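Local coordinates for cytochrome P450 (Bacillus megaterium, PDB 5L92), which binds heme and the steroid corticosterone and probably acts as a monooxygenase that oxidises steroids, at residues R294-D299 and K305-G310; V55-E60 and V300-K305. All coordinates share one frame; numbering follows the deposited sequence.

How a heme site is tied to the outer fold can be followed through these two contacts, whose centres lie about 10 Å apart. Their segments alternate along the chain and share Lys305, and strands 300-302 and 305-307 pair as a two-stranded antiparallel sheet, with Leu307 N 2.7 Å from Val300 O, probably a hydrogen bond. Contact 1 carries Arg294, which grips a heme propionate; contact 2 brings in helix 52-60, which packs on that arginine. Arg294 CG lies 3.8 Å from Val58 CG1, while Arg294 NH2 lies 3.4 Å from Leu59 CD2. Val58 thus touches both the heme-binding arginine and Leu302, its side chain about 9 Å from the heme.

Contact 1: residues R294-D299 and K305-G310; sequences RIVKED and KKLKAG. With HEM (protoporphyrin IX containing Fe), chain C.
The backbones of Val296 and Gly310 are joined by a nearly straight hydrogen bond, Gly310 N to Val296 O at 2.7 Å, and the touching parts run 124° apart. In the P450 beta domain, a two-stranded beta hairpin (300-302 and 305-307) is here inserted between the antiparallel neighbours 294-296 and 312-315. At the backbone angles of Gly310 a CB would jam against the carbonyl O of Ala309, which calls for glycine. Asp299 ties the two ends of that insertion together, its OD1 accepting Ala309 N at 3.0 Å nearly along the C-O axis. Opposite charges at Asp299 OD2 and Lys308 NZ stay 5.5 Å apart, too far for a salt bridge, so any attraction is probably weak and long-range. Inside, Val296 lays CB against Lys308 O and meets Leu307 at about a right angle, CG2 to CB 4.1 Å.

At the other end, Arg294 reaches for the heme. Its chain bends at chi2 (-68°) and presents the guanidinium edge-on to one propionate, whose carboxyl carbon lies in the guanidinium plane. The guanidinium of Arg69 lies close to that of Arg294, and His92, Arg96 and His350 also hydrogen-bond the heme. A leucine in place of Arg294 would probably leave this propionate without this residue's two donors and freer to turn. Two bonds form the fork: NH1 to HEM O2A at 3.0 Å and NH2 to HEM O1A at 2.9 Å, the latter at 175°.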
loop_
_atom_site.group_PDB
_atom_site.type_symbol
_atom_site.label_atom_id
_atom_site.label_comp_id
_atom_site.label_asym_id
_atom_site.label_seq_id
_atom_site.Cartn_x
_atom_site.Cartn_y
_atom_site.Cartn_z
ATOM N N ARG A 294 6.067 3.446 -14.200
ATOM C CA ARG A 294 7.238 2.889 -14.858
ATOM C C ARG A 294 7.736 3.912 -15.877
ATOM O O ARG A 294 7.015 4.837 -16.266
ATOM C CB ARG A 294 6.947 1.548 -15.538
ATOM C CG ARG A 294 6.492 0.373 -14.596
ATOM C CD ARG A 294 7.629 -0.039 -13.719
ATOM N NE ARG A 294 7.457 -1.289 -12.958
ATOM C CZ ARG A 294 7.033 -1.364 -11.705
ATOM N NH1 ARG A 294 6.635 -0.284 -11.040
ATOM N NH2 ARG A 294 6.966 -2.536 -11.126
ATOM N N ILE A 295 8.974 3.719 -16.309
ATOM C CA ILE A 295 9.640 4.543 -17.315
ATOM C C ILE A 295 10.062 3.618 -18.430
ATOM O O ILE A 295 10.699 2.593 -18.174
ATOM C CB ILE A 295 10.891 5.249 -16.762
ATOM C CG1 ILE A 295 10.602 5.918 -15.418
ATOM C CG2 ILE A 295 11.474 6.215 -17.807
ATOM C CD1 ILE A 295 9.883 7.202 -15.522
ATOM N N VAL A 296 9.765 4.001 -19.663
ATOM C CA VAL A 296 10.153 3.177 -20.798
ATOM C C VAL A 296 11.658 3.297 -20.991
ATOM O O VAL A 296 12.182 4.393 -21.196
ATOM C CB VAL A 296 9.400 3.591 -22.067
ATOM C CG1 VAL A 296 9.828 2.714 -23.238
ATOM C CG2 VAL A 296 7.912 3.522 -21.815
ATOM N N LYS A 297 12.353 2.166 -20.950
ATOM C CA LYS A 297 13.803 2.157 -21.119
ATOM C C LYS A 297 14.181 2.203 -22.596
ATOM O O LYS A 297 15.178 2.838 -22.963
ATOM C CB LYS A 297 14.387 0.912 -20.402
ATOM C CG LYS A 297 15.908 0.866 -20.224
ATOM C CD LYS A 297 16.361 0.662 -18.757
ATOM C CE LYS A 297 15.994 -0.724 -18.158
ATOM N NZ LYS A 297 16.885 -1.855 -18.568
ATOM N N GLU A 298 13.367 1.593 -23.454
ATOM C CA GLU A 298 13.608 1.523 -24.891
ATOM C C GLU A 298 12.263 1.416 -25.604
ATOM O O GLU A 298 11.301 0.905 -25.033
ATOM C CB GLU A 298 14.479 0.313 -25.239
ATOM C CG GLU A 298 13.895 -0.978 -24.691
ATOM C CD GLU A 298 14.809 -2.171 -24.886
ATOM O OE1 GLU A 298 16.022 -2.041 -24.608
ATOM O OE2 GLU A 298 14.315 -3.238 -25.320
ATOM N N ASP A 299 12.199 1.924 -26.847
ATOM C CA ASP A 299 10.966 1.898 -27.645
ATOM C C ASP A 299 10.281 0.540 -27.574
ATOM O O ASP A 299 10.921 -0.505 -27.694
ATOM C CB ASP A 299 11.264 2.229 -29.116
ATOM C CG ASP A 299 11.596 3.730 -29.369
ATOM O OD1 ASP A 299 11.783 4.518 -28.413
ATOM O OD2 ASP A 299 11.685 4.122 -30.558
ATOM N N LYS A 305 0.236 0.343 -29.573
ATOM C CA LYS A 305 0.683 1.708 -29.390
ATOM C C LYS A 305 2.198 1.730 -29.262
ATOM O O LYS A 305 2.802 0.785 -28.773
ATOM C CB LYS A 305 0.039 2.313 -28.146
ATOM C CG LYS A 305 -1.478 2.505 -28.257
ATOM C CD LYS A 305 -1.806 3.709 -29.144
ATOM C CE LYS A 305 -3.312 3.851 -29.341
ATOM N NZ LYS A 305 -3.923 4.611 -28.217
ATOM N N LYS A 306 2.808 2.819 -29.683
ATOM C CA LYS A 306 4.261 2.886 -29.809
ATOM C C LYS A 306 4.799 3.803 -28.717
ATOM O O LYS A 306 4.813 5.025 -28.863
ATOM C CB LYS A 306 4.647 3.359 -31.208
ATOM C CG LYS A 306 4.181 2.384 -32.286
ATOM C CD LYS A 306 4.396 2.935 -33.672
ATOM C CE LYS A 306 5.874 2.906 -34.043
ATOM N NZ LYS A 306 6.216 3.808 -35.190
ATOM N N LEU A 307 5.258 3.202 -27.629
ATOM C CA LEU A 307 5.782 3.960 -26.512
ATOM C C LEU A 307 7.251 4.264 -26.796
ATOM O O LEU A 307 7.957 3.440 -27.368
ATOM C CB LEU A 307 5.593 3.168 -25.219
ATOM C CG LEU A 307 4.154 3.079 -24.663
ATOM C CD1 LEU A 307 3.132 2.513 -25.617
ATOM C CD2 LEU A 307 4.115 2.232 -23.447
ATOM N N LYS A 308 7.690 5.471 -26.458
ATOM C CA LYS A 308 9.047 5.912 -26.754
ATOM C C LYS A 308 9.905 5.907 -25.497
ATOM O O LYS A 308 9.422 6.198 -24.392
ATOM C CB LYS A 308 9.084 7.327 -27.347
ATOM C CG LYS A 308 8.168 7.531 -28.507
ATOM C CD LYS A 308 8.494 6.572 -29.642
ATOM C CE LYS A 308 7.733 6.955 -30.886
ATOM N NZ LYS A 308 8.184 8.322 -31.303
ATOM N N ALA A 309 11.186 5.608 -25.696
ATOM C CA ALA A 309 12.197 5.721 -24.654
ATOM C C ALA A 309 11.976 6.968 -23.819
ATOM O O ALA A 309 11.801 8.064 -24.357
ATOM C CB ALA A 309 13.598 5.750 -25.297
ATOM N N GLY A 310 11.993 6.799 -22.486
ATOM C CA GLY A 310 11.875 7.925 -21.585
ATOM C C GLY A 310 10.469 8.411 -21.277
ATOM O O GLY A 310 10.308 9.270 -20.405
HETATM C CHA HEM C . 6.062 -3.308 -3.109
HETATM C CHB HEM C . 1.244 -2.932 -2.354
HETATM C CHC HEM C . 1.837 -3.658 2.360
HETATM C CHD HEM C . 6.623 -3.525 1.640
HETATM C C1A HEM C . 4.691 -3.194 -3.304
HETATM C C2A HEM C . 4.036 -3.104 -4.590
HETATM C C3A HEM C . 2.716 -2.987 -4.379
HETATM C C4A HEM C . 2.481 -3.028 -2.954
HETATM C CMA HEM C . 1.628 -2.861 -5.464
HETATM C CAA HEM C . 4.741 -3.115 -5.975
HETATM C CBA HEM C . 5.571 -1.853 -6.218
HETATM C CGA HEM C . 5.973 -1.706 -7.661
HETATM O O1A HEM C . 5.916 -2.677 -8.428
HETATM O O2A HEM C . 6.342 -0.599 -8.086
HETATM C C1B HEM C . 0.948 -3.137 -1.028
HETATM C C2B HEM C . -0.370 -3.289 -0.427
HETATM C C3B HEM C . -0.179 -3.475 0.890
HETATM C C4B HEM C . 1.247 -3.436 1.147
HETATM C CMB HEM C . -1.701 -3.276 -1.204
HETATM C CAB HEM C . -1.196 -3.738 2.020
HETATM C CBB HEM C . -2.415 -4.257 1.800
HETATM C C1C HEM C . 3.196 -3.691 2.577
HETATM C C2C HEM C . 3.841 -3.781 3.859
HETATM C C3C HEM C . 5.146 -3.762 3.654
HETATM C C4C HEM C . 5.395 -3.609 2.247
HETATM C CMC HEM C . 3.162 -3.938 5.244
HETATM C CAC HEM C . 6.152 -3.819 4.810
HETATM C CBC HEM C . 7.062 -4.787 4.857
HETATM C C1D HEM C . 6.900 -3.451 0.305
HETATM C C2D HEM C . 8.232 -3.392 -0.262
HETATM C C3D HEM C . 8.098 -3.338 -1.596
HETATM C C4D HEM C . 6.667 -3.345 -1.883
HETATM C CMD HEM C . 9.519 -3.386 0.605
HETATM C CAD HEM C . 9.204 -3.266 -2.677
HETATM C CBD HEM C . 9.561 -4.672 -3.198
HETATM C CGD HEM C . 10.530 -4.666 -4.364
HETATM O O1D HEM C . 11.189 -5.700 -4.618
HETATM O O2D HEM C . 10.655 -3.648 -5.091
HETATM N NA HEM C . 3.727 -3.153 -2.305
HETATM N NB HEM C . 1.896 -3.214 -0.031
HETATM N NC HEM C . 4.180 -3.575 1.611
HETATM N ND HEM C . 5.984 -3.386 -0.712
HETATM FE FE HEM C . 3.952 -3.427 -0.329
#

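Contact 2: residues V55-E60 and V300-K305; sequences VKEVLE and VTLAGK
Apolar contact comes first, as Leu302 points from its strand towards helix 52-60 and divides its two methyls between neighbouring helix residues. Leu302 CD2 meets Val58 CG2 at 3.6 Å, the two side chains crossing at about a right angle, methyl against methyl. With CG of Leu302 anti to its own backbone N (chi1 -180°), the fork extends away from the strand and reaches the helix, although the nearest alpha carbons, those of Glu57 and Leu302, are 8.4 Å apart.

The second kind of contact is between a polar group and a methyl. The side chains of Glu57 and Leu302 run antiparallel alongside each other, the acid's OE1 3.6 Å from Leu302 CD1, and its CG and CD lie alongside the same methyl. No hydrogen bond or salt bridge crosses between 55-60 and 300-305.

Backbone bonds shape the strand's end: Leu302 N to Lys305 O at 2.9 Å and Lys305 N to Leu302 O at 3.0 Å close a type I' turn through Ala303 and Gly304. Leu302 also touches Val49 and Leu307. Joining a beta hairpin with a two-residue type I' turn to a helix that flanks the heme-binding Arg294, this contact belongs to the beta-rich domain of the cytochrome P450 fold.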
loop_
_atom_site.group_PDB
_atom_site.type_symbol
_atom_site.label_atom_id
_atom_site.label_comp_id
_atom_site.label_asym_id
_atom_site.label_seq_id
_atom_site.Cartn_x
_atom_site.Cartn_y
_atom_site.Cartn_z
ATOM N N VAL A 55 -1.546 -4.269 -17.938
ATOM C CA VAL A 55 -0.949 -4.061 -16.622
ATOM C C VAL A 55 0.039 -5.182 -16.322
ATOM O O VAL A 55 1.178 -4.938 -15.894
ATOM C CB VAL A 55 -2.042 -3.952 -15.540
ATOM C CG1 VAL A 55 -1.428 -4.001 -14.145
ATOM C CG2 VAL A 55 -2.856 -2.668 -15.697
ATOM N N LYS A 56 -0.369 -6.429 -16.581
ATOM C CA LYS A 56 0.497 -7.577 -16.361
ATOM C C LYS A 56 1.798 -7.456 -17.151
ATOM O O LYS A 56 2.880 -7.689 -16.608
ATOM C CB LYS A 56 -0.241 -8.857 -16.755
ATOM C CG LYS A 56 0.633 -10.127 -16.689
ATOM C CD LYS A 56 -0.187 -11.420 -16.848
ATOM C CE LYS A 56 -0.486 -11.736 -18.311
ATOM N NZ LYS A 56 0.728 -12.303 -18.966
ATOM N N GLU A 57 1.702 -7.109 -18.445
ATOM C CA GLU A 57 2.880 -7.037 -19.294
ATOM C C GLU A 57 3.835 -5.939 -18.837
ATOM O O GLU A 57 5.053 -6.143 -18.799
ATOM C CB GLU A 57 2.449 -6.816 -20.738
ATOM C CG GLU A 57 3.532 -7.009 -21.762
ATOM C CD GLU A 57 2.960 -7.278 -23.154
ATOM O OE1 GLU A 57 1.756 -7.002 -23.375
ATOM O OE2 GLU A 57 3.707 -7.779 -24.025
ATOM N N VAL A 58 3.299 -4.770 -18.486
ATOM C CA VAL A 58 4.137 -3.669 -18.031
ATOM C C VAL A 58 4.902 -4.063 -16.792
ATOM O O VAL A 58 6.102 -3.765 -16.675
ATOM C CB VAL A 58 3.299 -2.400 -17.792
ATOM C CG1 VAL A 58 4.098 -1.367 -16.932
ATOM C CG2 VAL A 58 2.880 -1.792 -19.160
ATOM N N LEU A 59 4.225 -4.715 -15.829
ATOM C CA LEU A 59 4.880 -5.082 -14.576
ATOM C C LEU A 59 5.808 -6.289 -14.711
ATOM O O LEU A 59 6.768 -6.390 -13.951
ATOM C CB LEU A 59 3.844 -5.342 -13.477
ATOM C CG LEU A 59 3.023 -4.166 -12.978
ATOM C CD1 LEU A 59 2.071 -4.625 -11.897
ATOM C CD2 LEU A 59 3.902 -3.000 -12.495
ATOM N N GLU A 60 5.550 -7.216 -15.635
ATOM C CA GLU A 60 6.477 -8.339 -15.797
ATOM C C GLU A 60 7.732 -7.934 -16.570
ATOM O O GLU A 60 8.817 -8.471 -16.322
ATOM C CB GLU A 60 5.813 -9.509 -16.516
ATOM C CG GLU A 60 5.038 -10.410 -15.587
ATOM C CD GLU A 60 4.185 -11.438 -16.321
ATOM O OE1 GLU A 60 4.314 -11.575 -17.563
ATOM O OE2 GLU A 60 3.375 -12.113 -15.648
ATOM N N VAL A 300 8.958 0.555 -27.422
ATOM C CA VAL A 300 8.204 -0.682 -27.321
ATOM C C VAL A 300 6.796 -0.435 -27.804
ATOM O O VAL A 300 6.237 0.646 -27.611
ATOM C CB VAL A 300 8.204 -1.233 -25.873
ATOM C CG1 VAL A 300 7.569 -0.222 -24.891
ATOM C CG2 VAL A 300 7.482 -2.576 -25.845
ATOM N N THR A 301 6.212 -1.460 -28.407
ATOM C CA THR A 301 4.815 -1.463 -28.781
ATOM C C THR A 301 4.045 -2.213 -27.701
ATOM O O THR A 301 4.480 -3.274 -27.252
ATOM C CB THR A 301 4.640 -2.091 -30.163
ATOM O OG1 THR A 301 5.402 -1.324 -31.106
ATOM C CG2 THR A 301 3.141 -2.113 -30.599
ATOM N N LEU A 302 2.952 -1.614 -27.229
ATOM C CA LEU A 302 2.135 -2.187 -26.158
ATOM C C LEU A 302 0.697 -2.057 -26.618
ATOM O O LEU A 302 0.233 -0.937 -26.825
ATOM C CB LEU A 302 2.336 -1.458 -24.819
ATOM C CG LEU A 302 1.515 -2.010 -23.632
ATOM C CD1 LEU A 302 2.059 -3.374 -23.206
ATOM C CD2 LEU A 302 1.457 -1.070 -22.422
ATOM N N ALA A 303 0.031 -3.185 -26.870
ATOM C CA ALA A 303 -1.326 -3.181 -27.449
ATOM C C ALA A 303 -1.420 -2.279 -28.688
ATOM O O ALA A 303 -2.375 -1.515 -28.873
ATOM C CB ALA A 303 -2.352 -2.766 -26.395
ATOM N N GLY A 304 -0.406 -2.354 -29.544
ATOM C CA GLY A 304 -0.462 -1.641 -30.811
ATOM C C GLY A 304 -0.121 -0.168 -30.745
ATOM O O GLY A 304 -0.178 0.510 -31.780
ATOM N N LYS A 305 0.236 0.343 -29.573
ATOM C CA LYS A 305 0.683 1.708 -29.390
ATOM C C LYS A 305 2.198 1.730 -29.262
ATOM O O LYS A 305 2.802 0.785 -28.773
ATOM C CB LYS A 305 0.039 2.313 -28.146
ATOM C CG LYS A 305 -1.478 2.505 -28.257
ATOM C CD LYS A 305 -1.806 3.709 -29.144
ATOM C CE LYS A 305 -3.312 3.851 -29.341
ATOM N NZ LYS A 305 -3.923 4.611 -28.217
#